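Local coordinates for protein putative oxidoreductase (Gluconobacter oxydans, PDB 3WJ7) that probably acts as a nicotinamide-coenzyme-dependent oxidoreductase of the extended short-chain dehydrogenase/reductase type, built on a Rossmann fold, at residues G20-V25 against S51-L56; G26-R31 against D222-H227; A101-T106 against E162-R167; C124-A129 against G152-S157; R254-I259 against D330-F335. One frame throughout, in Å; residues are numbered along the deposited sequence.

Contact 1. Residues G20-V25 against S51-L56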
# COMPACT_ATOMS: atom_id res chain seq x y z
N GLY A 20 3.01 -3.62 -24.89
CA GLY A 20 3.23 -4.86 -24.20
C GLY A 20 3.75 -6.04 -25.03
O GLY A 20 3.58 -7.20 -24.63
N ALA A 21 4.44 -5.77 -26.13
CA ALA A 21 4.85 -6.81 -27.06
C ALA A 21 5.97 -7.72 -26.58
O ALA A 21 6.16 -8.80 -27.15
CB ALA A 21 5.23 -6.19 -28.39
N THR A 22 6.71 -7.32 -25.55
CA THR A 22 7.74 -8.20 -24.95
C THR A 22 7.14 -9.24 -23.99
O THR A 22 7.79 -10.22 -23.65
CB THR A 22 8.81 -7.37 -24.21
OG1 THR A 22 8.17 -6.58 -23.19
CG2 THR A 22 9.46 -6.40 -25.18
N GLY A 23 5.88 -9.05 -23.57
CA GLY A 23 5.23 -10.04 -22.74
C GLY A 23 4.80 -11.33 -23.46
O GLY A 23 4.95 -11.49 -24.68
N PHE A 24 4.29 -12.25 -22.65
CA PHE A 24 3.84 -13.54 -23.06
C PHE A 24 2.68 -13.39 -24.05
O PHE A 24 2.76 -13.90 -25.17
CB PHE A 24 3.44 -14.33 -21.79
CG PHE A 24 3.09 -15.76 -22.05
CD1 PHE A 24 3.86 -16.55 -22.92
CD2 PHE A 24 1.98 -16.36 -21.39
CE1 PHE A 24 3.49 -17.90 -23.15
CE2 PHE A 24 1.64 -17.71 -21.63
CZ PHE A 24 2.40 -18.47 -22.50
N VAL A 25 1.65 -12.65 -23.67
CA VAL A 25 0.52 -12.39 -24.57
C VAL A 25 0.79 -11.36 -25.69
O VAL A 25 0.44 -11.59 -26.85
CB VAL A 25 -0.73 -11.94 -23.80
CG1 VAL A 25 -1.82 -11.57 -24.80
CG2 VAL A 25 -1.15 -13.04 -22.85
N SER A 51 14.06 -9.69 -26.69
CA SER A 51 14.47 -11.05 -27.01
C SER A 51 13.49 -11.87 -27.86
O SER A 51 13.90 -12.51 -28.82
CB SER A 51 14.83 -11.82 -25.75
OG SER A 51 16.20 -11.64 -25.47
N ASN A 52 12.21 -11.89 -27.50
CA ASN A 52 11.22 -12.56 -28.36
C ASN A 52 10.59 -11.55 -29.35
O ASN A 52 9.43 -11.68 -29.80
CB ASN A 52 10.19 -13.38 -27.55
CG ASN A 52 9.48 -12.56 -26.48
OD1 ASN A 52 9.77 -11.37 -26.27
ND2 ASN A 52 8.53 -13.19 -25.80
N ILE A 53 11.42 -10.56 -29.69
CA ILE A 53 11.06 -9.44 -30.54
C ILE A 53 11.77 -9.52 -31.89
O ILE A 53 11.10 -9.56 -32.91
CB ILE A 53 11.39 -8.08 -29.88
CG1 ILE A 53 10.21 -7.56 -29.09
CG2 ILE A 53 11.78 -7.03 -30.92
CD1 ILE A 53 10.39 -6.10 -28.75
N ALA A 54 13.11 -9.52 -31.89
CA ALA A 54 13.87 -9.32 -33.14
C ALA A 54 13.32 -10.15 -34.30
O ALA A 54 13.41 -9.74 -35.46
CB ALA A 54 15.36 -9.57 -32.92
N GLU A 55 12.72 -11.30 -33.98
CA GLU A 55 11.86 -12.08 -34.88
C GLU A 55 10.93 -11.28 -35.79
O GLU A 55 10.64 -11.71 -36.91
CB GLU A 55 10.99 -13.03 -34.06
CG GLU A 55 11.25 -14.50 -34.30
CD GLU A 55 10.32 -15.39 -33.51
OE1 GLU A 55 9.18 -14.95 -33.21
OE2 GLU A 55 10.72 -16.52 -33.18
N LEU A 56 10.44 -10.15 -35.31
CA LEU A 56 9.47 -9.35 -36.05
C LEU A 56 10.15 -8.18 -36.73
O LEU A 56 10.83 -7.39 -36.08
CB LEU A 56 8.38 -8.83 -35.11
CG LEU A 56 7.72 -9.81 -34.12
CD1 LEU A 56 7.24 -9.08 -32.88
CD2 LEU A 56 6.59 -10.57 -34.79

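Contact 2. Residues G26-R31 against D222-H227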
# COMPACT_ATOMS: atom_id res chain seq x y z
N GLY A 26 1.41 -10.25 -25.31
CA GLY A 26 1.77 -9.21 -26.24
C GLY A 26 2.55 -9.76 -27.43
O GLY A 26 2.27 -9.44 -28.62
N SER A 27 3.54 -10.60 -27.15
CA SER A 27 4.30 -11.06 -28.31
C SER A 27 3.55 -12.08 -29.12
O SER A 27 3.71 -12.16 -30.34
CB SER A 27 5.71 -11.51 -27.97
OG SER A 27 5.70 -12.76 -27.37
N ALA A 28 2.70 -12.86 -28.48
CA ALA A 28 1.99 -13.82 -29.29
C ALA A 28 0.95 -13.09 -30.15
O ALA A 28 0.73 -13.47 -31.30
CB ALA A 28 1.38 -14.90 -28.44
N VAL A 29 0.36 -12.02 -29.61
CA VAL A 29 -0.56 -11.19 -30.34
C VAL A 29 0.19 -10.58 -31.54
O VAL A 29 -0.31 -10.59 -32.67
CB VAL A 29 -1.19 -10.12 -29.42
CG1 VAL A 29 -1.77 -8.95 -30.23
CG2 VAL A 29 -2.31 -10.74 -28.62
N ALA A 30 1.40 -10.10 -31.29
CA ALA A 30 2.19 -9.48 -32.34
C ALA A 30 2.42 -10.44 -33.51
O ALA A 30 2.20 -10.05 -34.66
CB ALA A 30 3.51 -8.98 -31.80
N ARG A 31 2.84 -11.67 -33.22
CA ARG A 31 3.12 -12.67 -34.26
C ARG A 31 1.89 -12.87 -35.15
O ARG A 31 2.01 -12.87 -36.37
CB ARG A 31 3.59 -14.03 -33.68
CG ARG A 31 5.02 -14.03 -33.13
CD ARG A 31 5.36 -15.29 -32.33
NE ARG A 31 6.19 -14.92 -31.17
CZ ARG A 31 5.86 -15.06 -29.88
NH1 ARG A 31 4.73 -15.63 -29.49
NH2 ARG A 31 6.71 -14.64 -28.94
N ASP A 222 -4.37 -18.94 -28.78
CA ASP A 222 -5.78 -18.76 -28.99
C ASP A 222 -6.21 -17.42 -28.49
O ASP A 222 -7.06 -16.82 -29.12
CB ASP A 222 -6.59 -19.87 -28.33
CG ASP A 222 -6.48 -21.15 -29.09
OD1 ASP A 222 -6.24 -21.08 -30.31
OD2 ASP A 222 -6.58 -22.22 -28.47
N VAL A 223 -5.62 -16.96 -27.38
CA VAL A 223 -5.81 -15.59 -26.94
C VAL A 223 -5.41 -14.65 -28.07
O VAL A 223 -6.15 -13.70 -28.40
CB VAL A 223 -4.90 -15.28 -25.74
CG1 VAL A 223 -4.88 -13.79 -25.41
CG2 VAL A 223 -5.36 -16.09 -24.54
N ALA A 224 -4.23 -14.91 -28.62
CA ALA A 224 -3.65 -14.08 -29.66
C ALA A 224 -4.59 -13.99 -30.86
O ALA A 224 -4.91 -12.89 -31.35
CB ALA A 224 -2.27 -14.59 -30.07
N GLU A 225 -5.05 -15.14 -31.32
CA GLU A 225 -5.87 -15.20 -32.50
C GLU A 225 -7.15 -14.43 -32.19
O GLU A 225 -7.63 -13.60 -33.00
CB GLU A 225 -6.13 -16.68 -32.86
CG GLU A 225 -7.28 -16.96 -33.84
CD GLU A 225 -7.08 -16.45 -35.29
OE1 GLU A 225 -5.95 -16.06 -35.71
OE2 GLU A 225 -8.10 -16.47 -36.03
N GLY A 226 -7.70 -14.67 -31.00
CA GLY A 226 -8.93 -14.00 -30.59
C GLY A 226 -8.83 -12.48 -30.62
O GLY A 226 -9.83 -11.81 -30.89
N HIS A 227 -7.64 -11.92 -30.37
CA HIS A 227 -7.46 -10.48 -30.53
C HIS A 227 -7.66 -10.09 -32.00
O HIS A 227 -8.25 -9.05 -32.29
CB HIS A 227 -6.07 -10.04 -30.10
CG HIS A 227 -5.84 -10.00 -28.63
ND1 HIS A 227 -5.61 -8.83 -27.94
CD2 HIS A 227 -5.75 -11.00 -27.72
CE1 HIS A 227 -5.42 -9.10 -26.66
NE2 HIS A 227 -5.51 -10.41 -26.50

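Contact 3. Residues A101-T106 against E162-R167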
# COMPACT_ATOMS: atom_id res chain seq x y z
N ALA A 101 -0.44 3.53 -11.39
CA ALA A 101 0.31 3.79 -12.59
C ALA A 101 -0.33 3.01 -13.77
O ALA A 101 -0.36 3.51 -14.88
CB ALA A 101 1.80 3.42 -12.42
N ASN A 102 -0.88 1.83 -13.52
CA ASN A 102 -1.42 1.06 -14.60
C ASN A 102 -2.80 1.60 -14.99
O ASN A 102 -3.15 1.68 -16.18
CB ASN A 102 -1.38 -0.45 -14.31
CG ASN A 102 0.09 -1.03 -14.33
OD1 ASN A 102 0.84 -0.93 -15.33
ND2 ASN A 102 0.47 -1.68 -13.23
N VAL A 103 -3.56 2.06 -14.01
CA VAL A 103 -4.85 2.64 -14.32
C VAL A 103 -4.67 3.95 -15.09
O VAL A 103 -5.26 4.12 -16.17
CB VAL A 103 -5.76 2.75 -13.09
CG1 VAL A 103 -7.05 3.46 -13.44
CG2 VAL A 103 -6.07 1.35 -12.61
N GLU A 104 -3.80 4.83 -14.59
CA GLU A 104 -3.52 6.07 -15.26
C GLU A 104 -2.84 5.88 -16.59
O GLU A 104 -3.11 6.66 -17.52
CB GLU A 104 -2.68 7.04 -14.39
CG GLU A 104 -3.04 6.97 -12.91
CD GLU A 104 -3.45 8.29 -12.28
OE1 GLU A 104 -3.44 9.34 -12.99
OE2 GLU A 104 -3.80 8.27 -11.06
N GLY A 105 -1.96 4.88 -16.69
CA GLY A 105 -1.23 4.60 -17.93
C GLY A 105 -2.17 4.28 -19.10
O GLY A 105 -2.03 4.81 -20.22
N THR A 106 -3.13 3.43 -18.80
CA THR A 106 -4.18 3.05 -19.72
C THR A 106 -5.04 4.25 -20.14
O THR A 106 -5.42 4.37 -21.30
CB THR A 106 -5.02 1.96 -19.05
OG1 THR A 106 -4.23 0.77 -18.97
CG2 THR A 106 -6.31 1.67 -19.76
N GLU A 162 -10.38 -1.59 -16.54
CA GLU A 162 -11.46 -1.88 -17.46
C GLU A 162 -12.56 -0.81 -17.29
O GLU A 162 -13.11 -0.35 -18.29
CB GLU A 162 -12.04 -3.30 -17.33
CG GLU A 162 -13.41 -3.43 -17.99
CD GLU A 162 -13.93 -4.85 -18.08
OE1 GLU A 162 -14.97 -5.17 -17.46
OE2 GLU A 162 -13.31 -5.68 -18.77
N GLN A 163 -12.89 -0.43 -16.06
CA GLN A 163 -13.97 0.57 -15.88
C GLN A 163 -13.60 1.88 -16.54
O GLN A 163 -14.46 2.53 -17.12
CB GLN A 163 -14.34 0.81 -14.42
CG GLN A 163 -15.08 -0.36 -13.76
CD GLN A 163 -16.36 -0.75 -14.48
OE1 GLN A 163 -16.49 -1.86 -14.97
NE2 GLN A 163 -17.32 0.17 -14.56
N GLU A 164 -12.31 2.25 -16.50
CA GLU A 164 -11.86 3.43 -17.19
C GLU A 164 -12.13 3.37 -18.69
O GLU A 164 -12.62 4.33 -19.28
CB GLU A 164 -10.37 3.65 -16.97
CG GLU A 164 -10.06 4.63 -15.87
CD GLU A 164 -9.98 6.09 -16.36
OE1 GLU A 164 -10.88 6.59 -17.11
OE2 GLU A 164 -9.00 6.77 -15.94
N VAL A 165 -11.79 2.26 -19.32
CA VAL A 165 -12.03 2.12 -20.72
C VAL A 165 -13.53 2.27 -20.98
O VAL A 165 -13.93 3.04 -21.87
CB VAL A 165 -11.43 0.81 -21.26
CG1 VAL A 165 -11.80 0.65 -22.73
CG2 VAL A 165 -9.92 0.80 -21.11
N LEU A 166 -14.38 1.57 -20.21
CA LEU A 166 -15.84 1.70 -20.43
C LEU A 166 -16.34 3.16 -20.26
O LEU A 166 -17.32 3.55 -20.92
CB LEU A 166 -16.70 0.73 -19.58
CG LEU A 166 -16.43 -0.74 -19.91
CD1 LEU A 166 -16.93 -1.66 -18.81
CD2 LEU A 166 -17.00 -1.15 -21.25
N ARG A 167 -15.68 3.94 -19.41
CA ARG A 167 -16.10 5.33 -19.18
C ARG A 167 -15.74 6.11 -20.45
O ARG A 167 -16.58 6.78 -21.03
CB ARG A 167 -15.44 5.91 -17.90
CG ARG A 167 -16.05 7.21 -17.33
CD ARG A 167 -15.13 8.07 -16.43
NE ARG A 167 -13.69 7.93 -16.69
CZ ARG A 167 -12.89 8.75 -17.39
NH1 ARG A 167 -13.33 9.89 -17.98
NH2 ARG A 167 -11.61 8.41 -17.50

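Contact 4. Residues C124-A129 against G152-S157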
# COMPACT_ATOMS: atom_id res chain seq x y z
N CYS A 124 -6.83 -5.12 -24.22
CA CYS A 124 -6.68 -6.40 -23.58
C CYS A 124 -6.93 -6.27 -22.12
O CYS A 124 -6.21 -5.57 -21.42
CB CYS A 124 -5.33 -7.01 -23.84
SG CYS A 124 -5.34 -8.82 -23.52
N SER A 125 -7.97 -6.92 -21.64
CA SER A 125 -8.30 -6.81 -20.22
C SER A 125 -8.22 -8.20 -19.66
O SER A 125 -7.32 -8.92 -20.01
CB SER A 125 -9.66 -6.20 -20.09
OG SER A 125 -10.29 -6.46 -18.88
N SER A 126 -9.14 -8.65 -18.83
CA SER A 126 -8.94 -10.01 -18.33
C SER A 126 -10.17 -10.47 -17.65
O SER A 126 -10.99 -9.64 -17.23
CB SER A 126 -7.74 -10.06 -17.38
OG SER A 126 -7.87 -11.09 -16.43
N VAL A 127 -10.33 -11.78 -17.51
CA VAL A 127 -11.46 -12.26 -16.70
C VAL A 127 -11.37 -11.75 -15.25
O VAL A 127 -12.40 -11.75 -14.54
CB VAL A 127 -11.63 -13.79 -16.71
CG1 VAL A 127 -11.99 -14.25 -18.11
CG2 VAL A 127 -10.40 -14.51 -16.15
N ALA A 128 -10.18 -11.29 -14.81
CA ALA A 128 -10.07 -10.78 -13.43
C ALA A 128 -10.90 -9.52 -13.21
O ALA A 128 -11.30 -9.22 -12.12
CB ALA A 128 -8.62 -10.59 -13.05
N ALA A 129 -11.16 -8.78 -14.27
CA ALA A 129 -12.09 -7.65 -14.24
C ALA A 129 -13.56 -8.02 -14.19
O ALA A 129 -14.42 -7.12 -14.08
CB ALA A 129 -11.83 -6.73 -15.43
N GLY A 152 -8.23 -8.85 -4.48
CA GLY A 152 -6.82 -8.44 -4.39
C GLY A 152 -6.48 -7.24 -5.27
O GLY A 152 -7.32 -6.75 -6.05
N ILE A 153 -5.25 -6.79 -5.17
CA ILE A 153 -4.86 -5.63 -5.88
C ILE A 153 -4.76 -5.99 -7.35
O ILE A 153 -5.15 -5.21 -8.18
CB ILE A 153 -3.58 -4.99 -5.27
CG1 ILE A 153 -3.98 -4.23 -4.00
CG2 ILE A 153 -3.02 -3.91 -6.20
CD1 ILE A 153 -2.90 -4.04 -2.94
N TYR A 154 -4.32 -7.20 -7.68
CA TYR A 154 -4.23 -7.60 -9.08
C TYR A 154 -5.59 -7.49 -9.76
O TYR A 154 -5.70 -6.91 -10.81
CB TYR A 154 -3.65 -9.03 -9.30
CG TYR A 154 -3.84 -9.48 -10.77
CD1 TYR A 154 -3.08 -8.90 -11.81
CD2 TYR A 154 -4.82 -10.43 -11.13
CE1 TYR A 154 -3.28 -9.25 -13.15
CE2 TYR A 154 -5.01 -10.80 -12.45
CZ TYR A 154 -4.24 -10.21 -13.46
OH TYR A 154 -4.42 -10.59 -14.79
N LYS A 155 -6.61 -8.05 -9.16
CA LYS A 155 -7.91 -8.01 -9.79
C LYS A 155 -8.44 -6.59 -9.74
O LYS A 155 -8.98 -6.14 -10.72
CB LYS A 155 -8.90 -9.02 -9.15
CG LYS A 155 -8.42 -10.46 -9.11
CD LYS A 155 -9.45 -11.40 -8.48
CE LYS A 155 -10.74 -11.63 -9.29
NZ LYS A 155 -11.30 -13.02 -9.07
N LEU A 156 -8.29 -5.89 -8.61
CA LEU A 156 -8.81 -4.51 -8.44
C LEU A 156 -8.27 -3.60 -9.50
O LEU A 156 -9.00 -2.79 -10.09
CB LEU A 156 -8.45 -3.93 -7.08
CG LEU A 156 -9.22 -2.66 -6.71
CD1 LEU A 156 -10.71 -2.89 -6.77
CD2 LEU A 156 -8.85 -2.10 -5.34
N SER A 157 -6.98 -3.77 -9.75
CA SER A 157 -6.32 -3.07 -10.81
C SER A 157 -6.95 -3.40 -12.20
O SER A 157 -7.16 -2.52 -13.07
CB SER A 157 -4.88 -3.49 -10.81
OG SER A 157 -4.13 -2.50 -11.45

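Contact 5. Residues R254-I259 against D330-F335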
# COMPACT_ATOMS: atom_id res chain seq x y z
N ARG A 254 -3.00 -33.36 -12.32
CA ARG A 254 -3.17 -34.67 -12.97
C ARG A 254 -2.63 -34.71 -14.43
O ARG A 254 -1.81 -35.58 -14.75
CB ARG A 254 -4.63 -35.15 -12.91
CG ARG A 254 -4.98 -35.87 -11.61
CD ARG A 254 -6.48 -35.91 -11.29
NE ARG A 254 -6.72 -35.40 -9.94
CZ ARG A 254 -7.91 -35.12 -9.40
NH1 ARG A 254 -9.03 -35.33 -10.10
NH2 ARG A 254 -7.98 -34.64 -8.16
N MET A 255 -3.06 -33.77 -15.28
CA MET A 255 -2.62 -33.72 -16.69
C MET A 255 -1.12 -33.48 -16.79
O MET A 255 -0.43 -34.23 -17.46
CB MET A 255 -3.28 -32.59 -17.45
CG MET A 255 -4.63 -32.83 -18.04
SD MET A 255 -5.17 -31.35 -18.94
CE MET A 255 -3.58 -30.72 -19.44
N VAL A 256 -0.64 -32.42 -16.13
CA VAL A 256 0.79 -32.10 -16.11
C VAL A 256 1.58 -33.36 -15.77
O VAL A 256 2.48 -33.74 -16.50
CB VAL A 256 1.16 -30.94 -15.10
CG1 VAL A 256 2.66 -30.73 -15.02
CG2 VAL A 256 0.53 -29.62 -15.50
N SER A 257 1.22 -34.00 -14.68
CA SER A 257 1.96 -35.15 -14.21
C SER A 257 1.93 -36.32 -15.14
O SER A 257 2.96 -36.99 -15.29
CB SER A 257 1.46 -35.57 -12.86
OG SER A 257 1.73 -34.50 -11.97
N GLN A 258 0.77 -36.59 -15.73
CA GLN A 258 0.66 -37.71 -16.66
C GLN A 258 1.45 -37.47 -17.96
O GLN A 258 2.15 -38.37 -18.39
CB GLN A 258 -0.79 -38.20 -16.87
CG GLN A 258 -1.55 -37.74 -18.11
CD GLN A 258 -3.07 -37.88 -17.94
OE1 GLN A 258 -3.82 -37.94 -18.92
NE2 GLN A 258 -3.55 -37.91 -16.69
N ILE A 259 1.40 -36.25 -18.50
CA ILE A 259 2.20 -35.85 -19.66
C ILE A 259 3.71 -35.82 -19.35
O ILE A 259 4.54 -36.16 -20.21
CB ILE A 259 1.78 -34.45 -20.17
CG1 ILE A 259 0.34 -34.43 -20.67
CG2 ILE A 259 2.67 -34.01 -21.32
CD1 ILE A 259 -0.31 -33.06 -20.53
N ASP A 330 2.20 -28.24 -25.01
CA ASP A 330 3.17 -27.34 -25.64
C ASP A 330 4.08 -26.63 -24.63
O ASP A 330 5.30 -26.58 -24.82
CB ASP A 330 2.47 -26.31 -26.49
CG ASP A 330 1.65 -26.91 -27.60
OD1 ASP A 330 1.80 -28.12 -27.88
OD2 ASP A 330 0.85 -26.14 -28.19
N ALA A 331 3.48 -26.11 -23.55
CA ALA A 331 4.22 -25.41 -22.50
C ALA A 331 5.31 -26.31 -21.90
O ALA A 331 6.46 -25.87 -21.69
CB ALA A 331 3.27 -24.88 -21.42
N ILE A 332 4.96 -27.58 -21.64
CA ILE A 332 5.96 -28.54 -21.14
C ILE A 332 6.98 -28.90 -22.22
O ILE A 332 8.17 -28.92 -21.93
CB ILE A 332 5.31 -29.82 -20.58
CG1 ILE A 332 4.68 -29.52 -19.23
CG2 ILE A 332 6.33 -30.95 -20.45
CD1 ILE A 332 3.45 -30.34 -18.96
N ALA A 333 6.56 -29.10 -23.46
CA ALA A 333 7.56 -29.46 -24.47
C ALA A 333 8.57 -28.32 -24.58
O ALA A 333 9.79 -28.52 -24.65
CB ALA A 333 6.93 -29.78 -25.83
N TRP A 334 8.06 -27.10 -24.57
CA TRP A 334 8.94 -25.96 -24.62
C TRP A 334 9.86 -25.88 -23.38
O TRP A 334 11.08 -25.71 -23.52
CB TRP A 334 8.13 -24.70 -24.79
CG TRP A 334 8.93 -23.58 -25.19
CD1 TRP A 334 9.21 -23.16 -26.48
CD2 TRP A 334 9.60 -22.68 -24.33
NE1 TRP A 334 10.01 -22.06 -26.45
CE2 TRP A 334 10.26 -21.73 -25.14
CE3 TRP A 334 9.73 -22.59 -22.93
CZ2 TRP A 334 11.03 -20.69 -24.60
CZ3 TRP A 334 10.47 -21.56 -22.41
CH2 TRP A 334 11.11 -20.62 -23.23
N PHE A 335 9.31 -26.04 -22.18
CA PHE A 335 10.16 -26.03 -20.99
C PHE A 335 11.31 -27.08 -21.03
O PHE A 335 12.40 -26.80 -20.52
CB PHE A 335 9.35 -26.22 -19.71
CG PHE A 335 8.44 -25.08 -19.37
CD1 PHE A 335 8.90 -23.76 -19.40
CD2 PHE A 335 7.14 -25.32 -18.97
CE1 PHE A 335 8.07 -22.73 -19.05
CE2 PHE A 335 6.28 -24.27 -18.65
CZ PHE A 335 6.75 -22.98 -18.68

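Contact 1. Residues G20-V25 against S51-L56
A tight turn running from Gly-20 to Gly-23 sets Thr-22 against Asn-52 and Ile-53. Gly-20 starts it with a positive phi of 61°, and its carbonyl O receives the amide N of Gly-23 at 3.1 Å, which closes a type I beta turn. Ala-21 is buried on Leu-42 of strand 39-44. Thr-22 makes the closest contact between two side chains: its methyl CG2 meets the terminal CD1 of Ile-53 at 3.7 Å. That methyl lies beside the backbone N, since chi1 of 58° lodges OG1 between N and the carbonyl carbon. Gly-20, Gly-23 and Gly-26 follow the TGxxGxxG spacing of Rossmann-type dehydrogenases, whose glycine-rich loop lies under the coenzyme diphosphate in relatives. The residues facing it belong to the loop after strand 39-44. The backbone O of Thr-22 stands 3.5 Å from OD1 of Asn-52; as both are acceptors, this is proximity without a bond. Gly-23, the N-cap of helix 24-35, has its O 4.1 Å from ND2 of Asn-52, and that same O is hydrogen-bonded to Ser-27 OG. Phe-24 begins the helix with its CB directed away from 51-56, and Val-25 instead packs on Val-223 of helix 220-233.

Contact 2. Residues G26-R31 against D222-H227
With CG1 of Val-29 opposite the backbone N, its other methyl, CG2, is placed beside that N and faces His-227. The histidine answers with chi1 of -75°, which keeps its ring beside its own backbone N and swings it across the gap between the helices. CG2 then sits over one face of the imidazole, 3.6 Å from the ring centroid and 13° off the ring normal, a CH-pi contact with the methyl nearly centred. One turn back on helix 220-233, Ala-224 points its CB at the first helix, 4.0 Å from CB of Ala-28 and 4.1 Å from CG2 of Val-29. The two alanines at the crossing let the segment axes come to 8.2 Å, and the CA atoms of Val-29 and Ala-224 to 4.3 Å. The signed crossing angle of -55° is close to that of a common ridges-into-grooves packing. Helix 24-35 is the one that follows the glycine-rich loop of the Rossmann fold, so the contact ties it to helix 220-233 late in the same domain. His-227 also packs on Ile-122 and Cys-124 of strand 120-124 and on Val-179 of strand 176-185. The interface sets methyls against methyls, a backbone carbonyl and a ring face, so shape and burial probably hold it together rather than directional bonds.

Contact 3. Residues A101-T106 against E162-R167
Thr-106 and Val-165 form the buried half of this helix pair, while Val-103 and Glu-164 form the half nearer solvent. In the inner half, CG2 of Thr-106 meets CG2 of Val-165 at 4.0 Å, with the side chains at about a right angle. Thr-106 has its methyl opposite the backbone N (chi1 -70°, measured to OG1), which carries CG2 toward the partner helix and turns OG1 to another side, where it is hydrogen-bonded with His-83 NE2. Val-165 also rests on Ile-178 of strand 176-185, so this methyl pair adjoins the sheet. The outer half relies on the aliphatic part of an acid: CG of Glu-164 lies 4.0 Å from CG1 of Val-103. A bend at chi2 (-89°) turns the carboxylate aside from that apolar contact. Its OE2 has a long, weak ion pair with Arg-107 NE and stays 6.8 Å from OE1 of Glu-104; the modelled closeness of Glu-164 to Arg-167 is doubtful. CA separations of 7.6 Å for Val-103 and Glu-164 and 8.0 Å for Thr-106 and Val-165 place the helices side by side. They belong to successive beta-alpha-beta crossovers, joining strand 78-83 to 120-124 and 120-124 to 176-185. Methyl and methylene groups alone touch across the pair, so it is probably held by van der Waals packing and burial, with the carboxylate bent away from the seam and only weakly paired with Arg-107.

Contact 4. Residues C124-A129 against G152-S157
Two hydroxyls face each other without bonding: OG of Ser-126 and OH of Tyr-154 stand 3.9 Å apart, beyond hydrogen-bond length. Ser-126 OG accepts the amide N of Ala-128 at 2.8 Å with a nearly straight angle of 172°, an ST turn that fixes where the hydroxyl lies. The O of Ser-126 is also engaged, by the amide N of Ala-129 at 3.1 Å, in 3-10 segment 127-129. Tyr-154 has CG opposite the backbone N (chi1 169°), which sends the ring out from the first turn of the helix toward the serine loop. These residues match the SDR active-site pattern: strand 120-124 leads into a serine loop, and Tyr-154 opens the YxxxK signature on helix 153-172. By analogy with the family, the facing hydroxyls probably belong to the reaction centre, and a bound mercury(II) ion is about 5 Å from the side chain of Ser-126. Beside the tyrosine, CB of Ala-128 sits in the corner formed by two neighbours, 3.7 Å from CE2 of Tyr-154, to whose ring it stands obliquely, and 3.9 Å from CG of Lys-155. Lys-155, next to the tyrosine and not the lysine of the signature, bends at chi3 (69°), which brings CE to 3.8 Å from the backbone O of Ala-128. Ser-125 is hydrogen-bonded to Glu-162 farther along the helix, and Leu-156 packs on Asp-94 of a second subunit.

Contact 5. Residues R254-I259 against D330-F335
A helix-to-helix seam beyond the parallel core of the Rossmann sheet joins helix 249-259, which follows strand 239-248, to the C-terminal helix 324-337, with Ile-332 bridging to Val-256 and Ile-259. The touching is done by one methyl: CD1 of Ile-332 lies 4.0 Å from CG1 of Val-256 and 4.4 Å from CG2 of Ile-259. Val-256 and Ile-259 are three residues apart, so their methyls come from adjacent positions on one helix face and receive CD1 together. The reach comes from chi1 of -74°, which holds CG1 of Ile-332 beside its backbone N, on the side facing the partner helix. Val-256 presents CG1, the methyl opposite its own N (chi1 175°). The helices themselves stay farther apart, with the CA atoms of Val-256 and Ile-332 8.0 Å from each other. Val-328, one turn before Ile-332, also packs on Val-256; from helix 194-203, Cys-202 packs on Val-256 and Ile-199 on Ile-332. A bound mercury(II) ion lies about 6 Å from the side chain of Val-256. Both helices follow the parallel core strands, and 324-337 is the last helix, as expected of the C-terminal region of extended SDR enzymes.

Overall arrangement
From the N terminus, contact 1 closes the first short loop, bringing the turn before helix 24-35 to the loop after strand 39-44. Contact 2 starts on that same helix before contact 1 has closed, so the two cross; it runs on to helix 220-233 and spans most of the Rossmann domain. Contact 3 is nested inside it, pairing helices 95-115 and 153-172, and contact 4 is nested within contact 3, sharing helix 153-172. Contacts 2 and 4 also meet, through His-227 and Cys-124. Contact 5 follows in series, joining the last helix to 249-259, its centre about 36 Å from that of contact 3.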